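Local coordinates for protein ribulose bisphosphate carboxylase small chain (Galdieria sulphuraria, PDB 4F0H) that forms the small subunit of the hexadecameric enzyme Rubisco, which carboxylates ribulose bisphosphate to fix carbon dioxide, and probably stabilises the assembly of catalytic large subunits, at residues Q18-K21 with Q22-M26. Sequence-based numbering, arbitrary orientation.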
ATOM      1  N   GLN B  18     -48.027 -29.234 -26.977  1.00 11.84           N
ATOM      2  CA  GLN B  18     -47.453 -28.569 -25.824  1.00 11.24           C
ATOM      3  C   GLN B  18     -46.798 -27.231 -26.176  1.00  9.76           C
ATOM      4  O   GLN B  18     -47.032 -26.241 -25.472  1.00 15.76           O
ATOM      5  CB  GLN B  18     -46.497 -29.501 -25.079  1.00  6.78           C
ATOM      6  CG  GLN B  18     -47.274 -30.565 -24.395  1.00  6.39           C
ATOM      7  CD  GLN B  18     -46.392 -31.575 -23.760  1.00 13.00           C
ATOM      8  OE1 GLN B  18     -45.520 -32.158 -24.401  1.00 15.12           O
ATOM      9  NE2 GLN B  18     -46.572 -31.762 -22.481  1.00 15.30           N
ATOM     10  N   ILE B  19     -46.089 -27.172 -27.305  1.00  6.32           N
ATOM     11  CA  ILE B  19     -45.367 -25.982 -27.641  1.00  8.75           C
ATOM     12  C   ILE B  19     -46.408 -24.890 -27.927  1.00 12.15           C
ATOM     13  O   ILE B  19     -46.325 -23.743 -27.442  1.00 10.81           O
ATOM     14  CB  ILE B  19     -44.470 -26.232 -28.833  1.00 10.34           C
ATOM     15  CG1 ILE B  19     -43.287 -27.089 -28.362  1.00  7.77           C
ATOM     16  CG2 ILE B  19     -44.005 -24.904 -29.415  1.00 10.50           C
ATOM     17  CD1 ILE B  19     -42.463 -27.573 -29.416  1.00 12.15           C
ATOM     18  N   LYS B  20     -47.434 -25.289 -28.652  1.00 11.80           N
ATOM     19  CA  LYS B  20     -48.445 -24.389 -29.069  1.00 13.91           C
ATOM     20  C   LYS B  20     -49.099 -23.734 -27.831  1.00 11.18           C
ATOM     21  O   LYS B  20     -49.405 -22.548 -27.875  1.00  9.07           O
ATOM     22  CB  LYS B  20     -49.429 -25.181 -29.943  1.00 18.21           C
ATOM     23  CG  LYS B  20     -50.512 -24.403 -30.542  1.00 23.06           C
ATOM     24  CD  LYS B  20     -51.706 -24.392 -29.668  1.00 25.89           C
ATOM     25  CE  LYS B  20     -52.752 -23.392 -30.217  1.00 26.98           C
ATOM     26  NZ  LYS B  20     -53.891 -23.309 -29.248  1.00 28.38           N
ATOM     27  N   LYS B  21     -49.298 -24.492 -26.745  1.00  7.20           N
ATOM     28  CA  LYS B  21     -49.913 -23.929 -25.582  1.00  8.29           C
ATOM     29  C   LYS B  21     -48.945 -22.957 -24.867  1.00 13.80           C
ATOM     30  O   LYS B  21     -49.413 -21.971 -24.311  1.00 14.41           O
ATOM     31  CB  LYS B  21     -50.462 -24.969 -24.616  1.00 12.21           C
ATOM     32  CG  LYS B  21     -51.476 -25.936 -25.264  1.00 16.08           C
ATOM     33  CD  LYS B  21     -52.090 -26.916 -24.230  1.00 21.91           C
ATOM     34  CE  LYS B  21     -53.098 -27.946 -24.896  1.00 24.51           C
ATOM     35  NZ  LYS B  21     -52.548 -28.818 -25.988  1.00 29.76           N
ATOM     36  N   GLN B  22     -47.623 -23.228 -24.904  1.00 11.26           N
ATOM     37  CA  GLN B  22     -46.649 -22.250 -24.433  1.00 11.38           C
ATOM     38  C   GLN B  22     -46.629 -20.966 -25.289  1.00 11.80           C
ATOM     39  O   GLN B  22     -46.492 -19.888 -24.737  1.00 15.46           O
ATOM     40  CB  GLN B  22     -45.248 -22.837 -24.255  1.00  7.63           C
ATOM     41  CG  GLN B  22     -45.138 -24.065 -23.356  1.00 11.04           C
ATOM     42  CD  GLN B  22     -45.637 -23.796 -21.980  1.00 12.29           C
ATOM     43  OE1 GLN B  22     -45.340 -22.747 -21.371  1.00 15.24           O
ATOM     44  NE2 GLN B  22     -46.471 -24.708 -21.487  1.00 16.92           N
ATOM     45  N   ILE B  23     -46.787 -21.056 -26.596  1.00 12.73           N
ATOM     46  CA  ILE B  23     -46.918 -19.822 -27.398  1.00 14.44           C
ATOM     47  C   ILE B  23     -48.165 -19.008 -26.959  1.00 16.36           C
ATOM     48  O   ILE B  23     -48.086 -17.793 -26.752  1.00 13.96           O
ATOM     49  CB  ILE B  23     -47.031 -20.123 -28.902  1.00 16.76           C
ATOM     50  CG1 ILE B  23     -45.922 -21.045 -29.409  1.00 17.89           C
ATOM     51  CG2 ILE B  23     -46.943 -18.878 -29.719  1.00 14.65           C
ATOM     52  CD1 ILE B  23     -44.670 -20.857 -28.665  1.00 21.25           C
ATOM     53  N   ASP B  24     -49.317 -19.682 -26.811  1.00 12.94           N
ATOM     54  CA  ASP B  24     -50.500 -19.029 -26.242  1.00 13.95           C
ATOM     55  C   ASP B  24     -50.167 -18.231 -24.950  1.00 12.76           C
ATOM     56  O   ASP B  24     -50.550 -17.080 -24.775  1.00 12.96           O
ATOM     57  CB  ASP B  24     -51.566 -20.085 -25.963  1.00 11.56           C
ATOM     58  CG  ASP B  24     -52.303 -20.539 -27.244  1.00 15.31           C
ATOM     59  OD1 ASP B  24     -52.782 -21.685 -27.301  1.00 12.10           O
ATOM     60  OD2 ASP B  24     -52.411 -19.747 -28.212  1.00 19.54           O
ATOM     61  N   TYR B  25     -49.421 -18.841 -24.037  1.00 11.83           N
ATOM     62  CA  TYR B  25     -49.137 -18.160 -22.803  1.00 10.38           C
ATOM     63  C   TYR B  25     -48.300 -16.883 -23.116  1.00  8.66           C
ATOM     64  O   TYR B  25     -48.598 -15.759 -22.660  1.00  2.39           O
ATOM     65  CB  TYR B  25     -48.408 -19.144 -21.840  1.00 14.27           C
ATOM     66  CG  TYR B  25     -47.660 -18.442 -20.715  1.00 17.39           C
ATOM     67  CD1 TYR B  25     -48.305 -18.042 -19.544  1.00 17.14           C
ATOM     68  CD2 TYR B  25     -46.265 -18.201 -20.842  1.00 19.48           C
ATOM     69  CE1 TYR B  25     -47.592 -17.363 -18.519  1.00 21.24           C
ATOM     70  CE2 TYR B  25     -45.539 -17.535 -19.844  1.00 22.18           C
ATOM     71  CZ  TYR B  25     -46.210 -17.110 -18.694  1.00 22.63           C
ATOM     72  OH  TYR B  25     -45.442 -16.454 -17.739  1.00 27.76           O
ATOM     73  N   MET B  26     -47.235 -17.074 -23.888  1.00  7.96           N
ATOM     74  CA  MET B  26     -46.386 -15.947 -24.284  1.00 12.57           C
ATOM     75  C   MET B  26     -47.191 -14.793 -24.879  1.00 11.17           C
ATOM     76  O   MET B  26     -46.939 -13.621 -24.594  1.00 12.59           O
ATOM     77  CB  MET B  26     -45.277 -16.408 -25.249  1.00 10.18           C
ATOM     78  CG  MET B  26     -44.525 -17.588 -24.616  1.00 14.52           C
ATOM     79  SD  MET B  26     -43.215 -18.197 -25.667  1.00 17.28           S
ATOM     80  CE  MET B  26     -42.222 -16.762 -25.775  1.00 17.54           C
TER
HETATM   81  O   HOH W   1     -47.406 -26.832 -22.703  1.00 12.09           O
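Lys20 and Asp24 meet through a salt bridge between positions i and i+4, one turn apart on the amphipathic alpha-helix 16-28 of the Rubisco small-subunit fold, where two helices cover a four-stranded antiparallel sheet. The pair illustrates how such spacing lets a flexible chain reach along a helix to a short one. In Lys20, CG lies anti to the backbone N (chi1 -176°) and the chain bends at its second torsion, which brings the otherwise extended end across to the carboxylate of Asp24. NZ sits 2.8 Å from Asp24 OD1 and uses that oxygen's syn lone pair, on the side of the other carboxylate oxygen. Both side chains also touch Pro61 at the start of helix 61-74.

A second i, i+4 pair belongs to the buried face. Ile19 and Ile23 lie side by side and point the same way, their side chains coming nearest at 4.2 Å, Ile19 CG2 to Ile23 CD1. Ile19 continues into the core against Leu65 of helix 61-74 and Val100 of strand 93-101. The backbone of the same two residues is joined by a hydrogen bond from Ile23 N to Ile19 O, at 2.9 Å.

Gln22 faces the subunit boundary: its OE1 is hydrogen-bonded to a polar side chain of the chain of another protein, while its side chain also touches Ile96 and Phe98 of strand 93-101. The bend at chi2 (-58°) swings the amide back toward the preceding turn. There Gln18 O receives the backbone bond from Gln22 N at 3.1 Å. A single water also donates to Gln18 O, at 2.9 Å, and so bridges backbone and side chain, accepting in turn from Gln22 NE2 at 2.6 Å.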